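Local coordinates for protein 1-deoxy-D-xylulose 5-phosphate reductoisomerase (Zymomonas mobilis, PDB 1R0K) that catalyses the NADPH-dependent rearrangement and reduction of 1-deoxy-D-xylulose 5-phosphate to 2-C-methyl-D-erythritol 4-phosphate, a step of isoprenoid biosynthesis that requires a divalent metal ion, at residues R169-T174 against S248-L253; L239-S244 against R293-E298. All blocks are in the same frame, centred on the assembly; numbering follows the deposited sequence.

Contact 1 of 2, residues R169-T174 against S248-L253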
loop_
_atom_site.group_PDB
_atom_site.type_symbol
_atom_site.label_atom_id
_atom_site.label_comp_id
_atom_site.label_asym_id
_atom_site.label_seq_id
_atom_site.Cartn_x
_atom_site.Cartn_y
_atom_site.Cartn_z
ATOM N N ARG B 169 4.859 -3.886 12.407
ATOM C CA ARG B 169 5.911 -3.284 13.215
ATOM C C ARG B 169 5.358 -1.963 13.738
ATOM O O ARG B 169 5.547 -1.613 14.903
ATOM C CB ARG B 169 7.167 -3.013 12.389
ATOM C CG ARG B 169 8.205 -2.173 13.132
ATOM C CD ARG B 169 9.529 -2.190 12.405
ATOM N NE ARG B 169 10.135 -3.516 12.464
ATOM C CZ ARG B 169 10.804 -4.073 11.462
ATOM N NH1 ARG B 169 10.950 -3.420 10.317
ATOM N NH2 ARG B 169 11.340 -5.278 11.612
ATOM N N ARG B 170 4.676 -1.225 12.869
ATOM C CA ARG B 170 4.082 0.044 13.269
ATOM C C ARG B 170 2.972 0.476 12.319
ATOM O O ARG B 170 2.962 0.109 11.146
ATOM C CB ARG B 170 5.143 1.154 13.335
ATOM C CG ARG B 170 5.831 1.456 12.016
ATOM C CD ARG B 170 6.595 2.798 12.028
ATOM N NE ARG B 170 7.451 2.893 10.850
ATOM C CZ ARG B 170 8.052 3.997 10.412
ATOM N NH1 ARG B 170 7.906 5.157 11.042
ATOM N NH2 ARG B 170 8.814 3.931 9.333
ATOM N N ILE B 171 2.017 1.229 12.855
ATOM C CA ILE B 171 0.919 1.774 12.068
ATOM C C ILE B 171 1.115 3.285 12.148
ATOM O O ILE B 171 1.207 3.857 13.238
ATOM C CB ILE B 171 -0.468 1.403 12.646
ATOM C CG1 ILE B 171 -0.766 -0.074 12.373
ATOM C CG2 ILE B 171 -1.547 2.300 12.041
ATOM C CD1 ILE B 171 -2.145 -0.526 12.827
ATOM N N ILE B 172 1.197 3.920 10.988
ATOM C CA ILE B 172 1.404 5.355 10.921
ATOM C C ILE B 172 0.114 6.051 10.528
ATOM O O ILE B 172 -0.379 5.879 9.417
ATOM C CB ILE B 172 2.478 5.708 9.882
ATOM C CG1 ILE B 172 3.751 4.908 10.156
ATOM C CG2 ILE B 172 2.762 7.207 9.912
ATOM C CD1 ILE B 172 4.785 5.039 9.057
ATOM N N ILE B 173 -0.446 6.814 11.456
ATOM C CA ILE B 173 -1.657 7.553 11.171
ATOM C C ILE B 173 -1.191 8.917 10.683
ATOM O O ILE B 173 -0.579 9.678 11.430
ATOM C CB ILE B 173 -2.525 7.737 12.428
ATOM C CG1 ILE B 173 -2.856 6.376 13.037
ATOM C CG2 ILE B 173 -3.803 8.484 12.069
ATOM C CD1 ILE B 173 -3.646 6.470 14.328
ATOM N N THR B 174 -1.447 9.213 9.417
ATOM C CA THR B 174 -1.051 10.504 8.874
ATOM C C THR B 174 -2.022 11.565 9.366
ATOM O O THR B 174 -3.187 11.272 9.640
ATOM C CB THR B 174 -1.018 10.478 7.341
ATOM O OG1 THR B 174 -2.233 9.906 6.840
ATOM C CG2 THR B 174 0.177 9.657 6.863
ATOM N N SER B 248 -2.630 7.024 5.287
ATOM C CA SER B 248 -2.081 6.261 6.417
ATOM C C SER B 248 -1.240 5.086 5.934
ATOM O O SER B 248 -1.302 4.705 4.766
ATOM C CB SER B 248 -3.165 5.784 7.390
ATOM O OG SER B 248 -3.476 6.827 8.306
ATOM N N MET B 249 -0.444 4.507 6.829
ATOM C CA MET B 249 0.433 3.422 6.416
ATOM C C MET B 249 0.634 2.341 7.468
ATOM O O MET B 249 0.349 2.539 8.654
ATOM C CB MET B 249 1.799 4.004 6.040
ATOM C CG MET B 249 1.733 5.250 5.173
ATOM S SD MET B 249 3.376 5.923 4.791
ATOM C CE MET B 249 3.493 7.239 5.984
ATOM N N VAL B 250 1.144 1.199 7.013
ATOM C CA VAL B 250 1.429 0.072 7.895
ATOM C C VAL B 250 2.788 -0.511 7.522
ATOM O O VAL B 250 3.013 -0.882 6.364
ATOM C CB VAL B 250 0.378 -1.060 7.753
ATOM C CG1 VAL B 250 0.760 -2.228 8.650
ATOM C CG2 VAL B 250 -1.009 -0.554 8.116
ATOM N N GLU B 251 3.701 -0.584 8.485
ATOM C CA GLU B 251 5.007 -1.166 8.201
ATOM C C GLU B 251 5.035 -2.597 8.709
ATOM O O GLU B 251 4.569 -2.888 9.814
ATOM C CB GLU B 251 6.148 -0.387 8.864
ATOM C CG GLU B 251 7.526 -0.885 8.407
ATOM C CD GLU B 251 8.676 -0.208 9.120
ATOM O OE1 GLU B 251 8.635 1.025 9.289
ATOM O OE2 GLU B 251 9.636 -0.915 9.498
ATOM N N TYR B 252 5.598 -3.479 7.890
ATOM C CA TYR B 252 5.706 -4.891 8.215
ATOM C C TYR B 252 7.100 -5.206 8.749
ATOM O O TYR B 252 8.028 -4.412 8.585
ATOM C CB TYR B 252 5.411 -5.731 6.967
ATOM C CG TYR B 252 3.960 -5.668 6.528
ATOM C CD1 TYR B 252 3.368 -4.460 6.141
ATOM C CD2 TYR B 252 3.167 -6.810 6.547
ATOM C CE1 TYR B 252 2.015 -4.402 5.791
ATOM C CE2 TYR B 252 1.820 -6.764 6.201
ATOM C CZ TYR B 252 1.249 -5.564 5.826
ATOM O OH TYR B 252 -0.087 -5.542 5.506
ATOM N N LEU B 253 7.222 -6.369 9.386
ATOM C CA LEU B 253 8.469 -6.852 9.981
ATOM C C LEU B 253 9.647 -6.899 9.020
ATOM O O LEU B 253 10.802 -6.875 9.460
ATOM C CB LEU B 253 8.271 -8.259 10.570
ATOM C CG LEU B 253 7.141 -8.498 11.578
ATOM C CD1 LEU B 253 7.233 -9.929 12.112
ATOM C CD2 LEU B 253 7.238 -7.501 12.720
#
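S248 opens the pairing opposite T174: its OG receives a long, weak bond from T174 N, while T174 OG1 is bonded to I246. A small residue suits S248, whose side chain packs against helix 151-159, close to E152, a predicted manganese ligand. M249 follows in a hydrogen-bonded antiparallel pair with I172, its N 2.9 Å from I172 O and its O 2.8 Å from I172 N. Its flexible chain bends at the sulfur and lays CE 4.0 Å from I172 CD1, an apolar meeting that F289 of the second subunit completes. V250 faces I171 in a non-hydrogen-bonded pair on the opposite side of the sheet, where beta-branched residues fit the extended backbone.

E251 answers two arginines at once. Its CG lies anti to the backbone N (chi1 -172°) and the chain runs out extended, which carries the carboxylate between both guanidinium groups. OE1 is gripped side-on by R170, NE at 2.7 Å and NH2 at 2.9 Å; OE2 takes R169 NH1 at 2.9 Å, nearly along its C-O axis. R170 NH2 also bonds L287 O of the second subunit, NH1 forms a salt bridge with E237, and I172 CD1 sits over the centre of the group. S286 OG of the second subunit also hydrogen-bonds OE2, tying the carboxylate to the interface. L253 offers its O to R169 NH2 in a weak bond; the same NH2 forms a salt bridge with E281 of the second subunit. With R169 N at 2.8 Å from E251 O and R170 N making a long, weak bond to the same oxygen, R169 and R170 together oppose E251, a classic beta bulge in a mixed sheet at the dimer interface.

Contact 2 of 2, residues L239-S244 against R293-E298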
loop_
_atom_site.group_PDB
_atom_site.type_symbol
_atom_site.label_atom_id
_atom_site.label_comp_id
_atom_site.label_asym_id
_atom_site.label_seq_id
_atom_site.Cartn_x
_atom_site.Cartn_y
_atom_site.Cartn_z
ATOM N N LEU B 239 1.987 10.886 12.093
ATOM C CA LEU B 239 2.918 11.585 11.221
ATOM C C LEU B 239 2.204 12.743 10.543
ATOM O O LEU B 239 1.213 12.537 9.840
ATOM C CB LEU B 239 3.483 10.621 10.163
ATOM C CG LEU B 239 4.400 11.200 9.075
ATOM C CD1 LEU B 239 5.690 11.724 9.688
ATOM C CD2 LEU B 239 4.712 10.129 8.036
ATOM N N VAL B 240 2.694 13.961 10.763
ATOM C CA VAL B 240 2.084 15.128 10.140
ATOM C C VAL B 240 2.492 15.149 8.671
ATOM O O VAL B 240 3.670 15.055 8.332
ATOM C CB VAL B 240 2.513 16.437 10.842
ATOM C CG1 VAL B 240 1.965 17.639 10.086
ATOM C CG2 VAL B 240 1.984 16.442 12.285
ATOM N N HIS B 241 1.489 15.256 7.810
ATOM C CA HIS B 241 1.657 15.248 6.363
ATOM C C HIS B 241 0.592 16.216 5.842
ATOM O O HIS B 241 -0.554 15.838 5.616
ATOM C CB HIS B 241 1.438 13.800 5.877
ATOM C CG HIS B 241 1.244 13.659 4.401
ATOM N ND1 HIS B 241 2.087 14.239 3.477
ATOM C CD2 HIS B 241 0.309 12.988 3.691
ATOM C CE1 HIS B 241 1.676 13.931 2.258
ATOM N NE2 HIS B 241 0.598 13.172 2.361
ATOM N N PRO B 242 0.967 17.494 5.653
ATOM C CA PRO B 242 0.056 18.544 5.177
ATOM C C PRO B 242 -0.869 18.209 4.006
ATOM O O PRO B 242 -2.076 18.431 4.088
ATOM C CB PRO B 242 1.001 19.699 4.856
ATOM C CG PRO B 242 2.109 19.511 5.863
ATOM C CD PRO B 242 2.342 18.014 5.773
ATOM N N GLN B 243 -0.310 17.679 2.921
ATOM C CA GLN B 243 -1.107 17.358 1.734
ATOM C C GLN B 243 -2.225 16.346 1.969
ATOM O O GLN B 243 -3.216 16.327 1.240
ATOM C CB GLN B 243 -0.202 16.843 0.610
ATOM C CG GLN B 243 0.799 17.857 0.052
ATOM C CD GLN B 243 1.942 18.150 1.004
ATOM O OE1 GLN B 243 2.288 17.327 1.850
ATOM N NE2 GLN B 243 2.549 19.316 0.853
ATOM N N SER B 244 -2.059 15.491 2.974
ATOM C CA SER B 244 -3.064 14.477 3.282
ATOM C C SER B 244 -3.415 13.601 2.082
ATOM O O SER B 244 -4.579 13.228 1.904
ATOM C CB SER B 244 -4.347 15.134 3.814
ATOM O OG SER B 244 -4.110 15.801 5.040
ATOM N N ARG B 293 3.133 17.235 -7.308
ATOM C CA ARG B 293 4.542 17.604 -7.297
ATOM C C ARG B 293 5.329 17.333 -6.019
ATOM O O ARG B 293 6.449 16.822 -6.079
ATOM C CB ARG B 293 4.687 19.084 -7.669
ATOM C CG ARG B 293 6.077 19.645 -7.471
ATOM C CD ARG B 293 6.121 21.131 -7.798
ATOM N NE ARG B 293 7.404 21.735 -7.440
ATOM C CZ ARG B 293 7.883 21.804 -6.200
ATOM N NH1 ARG B 293 7.189 21.306 -5.186
ATOM N NH2 ARG B 293 9.059 22.377 -5.971
ATOM N N GLN B 294 4.758 17.648 -4.862
ATOM C CA GLN B 294 5.503 17.469 -3.624
ATOM C C GLN B 294 4.673 17.055 -2.407
ATOM O O GLN B 294 3.542 17.501 -2.227
ATOM C CB GLN B 294 6.246 18.780 -3.339
ATOM C CG GLN B 294 7.348 18.718 -2.303
ATOM C CD GLN B 294 8.177 19.996 -2.288
ATOM O OE1 GLN B 294 7.700 21.056 -1.886
ATOM N NE2 GLN B 294 9.419 19.901 -2.747
ATOM N N MET B 295 5.256 16.183 -1.585
ATOM C CA MET B 295 4.633 15.703 -0.350
ATOM C C MET B 295 5.557 16.087 0.803
ATOM O O MET B 295 6.770 15.934 0.699
ATOM C CB MET B 295 4.473 14.176 -0.367
ATOM C CG MET B 295 3.261 13.654 -1.117
ATOM S SD MET B 295 3.236 11.857 -1.102
ATOM C CE MET B 295 2.245 11.501 -2.567
ATOM N N ASP B 296 4.986 16.590 1.893
ATOM C CA ASP B 296 5.774 16.977 3.059
ATOM C C ASP B 296 5.451 16.121 4.277
ATOM O O ASP B 296 4.319 15.674 4.445
ATOM C CB ASP B 296 5.517 18.442 3.407
ATOM C CG ASP B 296 5.987 19.378 2.328
ATOM O OD1 ASP B 296 7.208 19.387 2.062
ATOM O OD2 ASP B 296 5.139 20.093 1.748
ATOM N N PHE B 297 6.451 15.912 5.128
ATOM C CA PHE B 297 6.273 15.123 6.343
ATOM C C PHE B 297 7.067 15.741 7.492
ATOM O O PHE B 297 8.176 16.228 7.296
ATOM C CB PHE B 297 6.742 13.676 6.134
ATOM C CG PHE B 297 6.121 13.004 4.950
ATOM C CD1 PHE B 297 6.711 13.104 3.693
ATOM C CD2 PHE B 297 4.934 12.289 5.084
ATOM C CE1 PHE B 297 6.125 12.501 2.583
ATOM C CE2 PHE B 297 4.338 11.684 3.983
ATOM C CZ PHE B 297 4.934 11.788 2.729
ATOM N N GLU B 298 6.493 15.717 8.690
ATOM C CA GLU B 298 7.155 16.267 9.868
ATOM C C GLU B 298 6.604 15.585 11.113
ATOM O O GLU B 298 5.526 14.988 11.083
ATOM C CB GLU B 298 6.930 17.784 9.951
ATOM C CG GLU B 298 5.490 18.187 10.223
ATOM C CD GLU B 298 5.290 19.693 10.236
ATOM O OE1 GLU B 298 5.337 20.317 9.158
ATOM O OE2 GLU B 298 5.088 20.258 11.329
HETATM O O HOH W 1 2.463 20.265 -2.209
#
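Q243 reaches across to D296 and can be followed outward from CB. CG lies anti to the carbonyl carbon (chi1 -65°) and rests 3.6 Å from Q294 O; a bend at the next torsion (chi2 72°) turns the amide toward D296. OE1 accepts from D296 N at 2.8 Å, the donor standing above the carbonyl plane, and NE2 gives a hydrogen to D296 OD2, also at 2.8 Å, on the anti side of the carboxylate but well out of its plane. A water links NE2 to Q294 O. Glutamine suits the place because one amide both accepts from the backbone and donates to the acid, and an alanine here would probably leave D296 N and OD2 without these partners. D296 OD1 bonds Q294 NE2 of the second subunit, whose strand pairs antiparallel with residues 294-296, so the sheet runs on across the interface.

H241 makes the next link: its ND1 points in the ring plane at D296 O, 2.8 Å away and nearly straight at 168°, while NE2 is bonded to I246 N, so the rotation of the imidazole is fixed. The F297 ring lies alongside, almost parallel but slid so far that the two barely overlap, with CE2 3.4 Å from H241 ND1 over one face. S244 N, brought back by the turn from H241, lies over the opposite face. L239 CD2 meets F297 CD2 at 3.7 Å, an apolar neighbour for the ring. At the far end V240 and E298 form a single antiparallel hydrogen-bonded bridge, and the E298 carboxylate goes on to R181. With ND1 donating to a carbonyl and NE2 facing a backbone N-H, H241 is probably neutral, with its proton on ND1.

Overall arrangement
From the N terminus, the chain builds the parallel sheet of the NADP-Rossmann-like part, then enters strand 168-175. Contact 1 closes the long excursion, rich in helices, from there to strand 246-252, in which predicted substrate-binding residues such as K218 lie. Before that return, strand 236-240 has joined the other side of strand 168-175; from its end, contact 2 closes a second loop that passes through strands 246-252 and 257-261 and helix 289-292. The two loops cross. They meet where I173 O bonds L239 N and M249 packs on L239. Contact 1 joins inner strands of the mixed sheet, contact 2 adds strand 294-296 beside its edge, and both reach the second subunit.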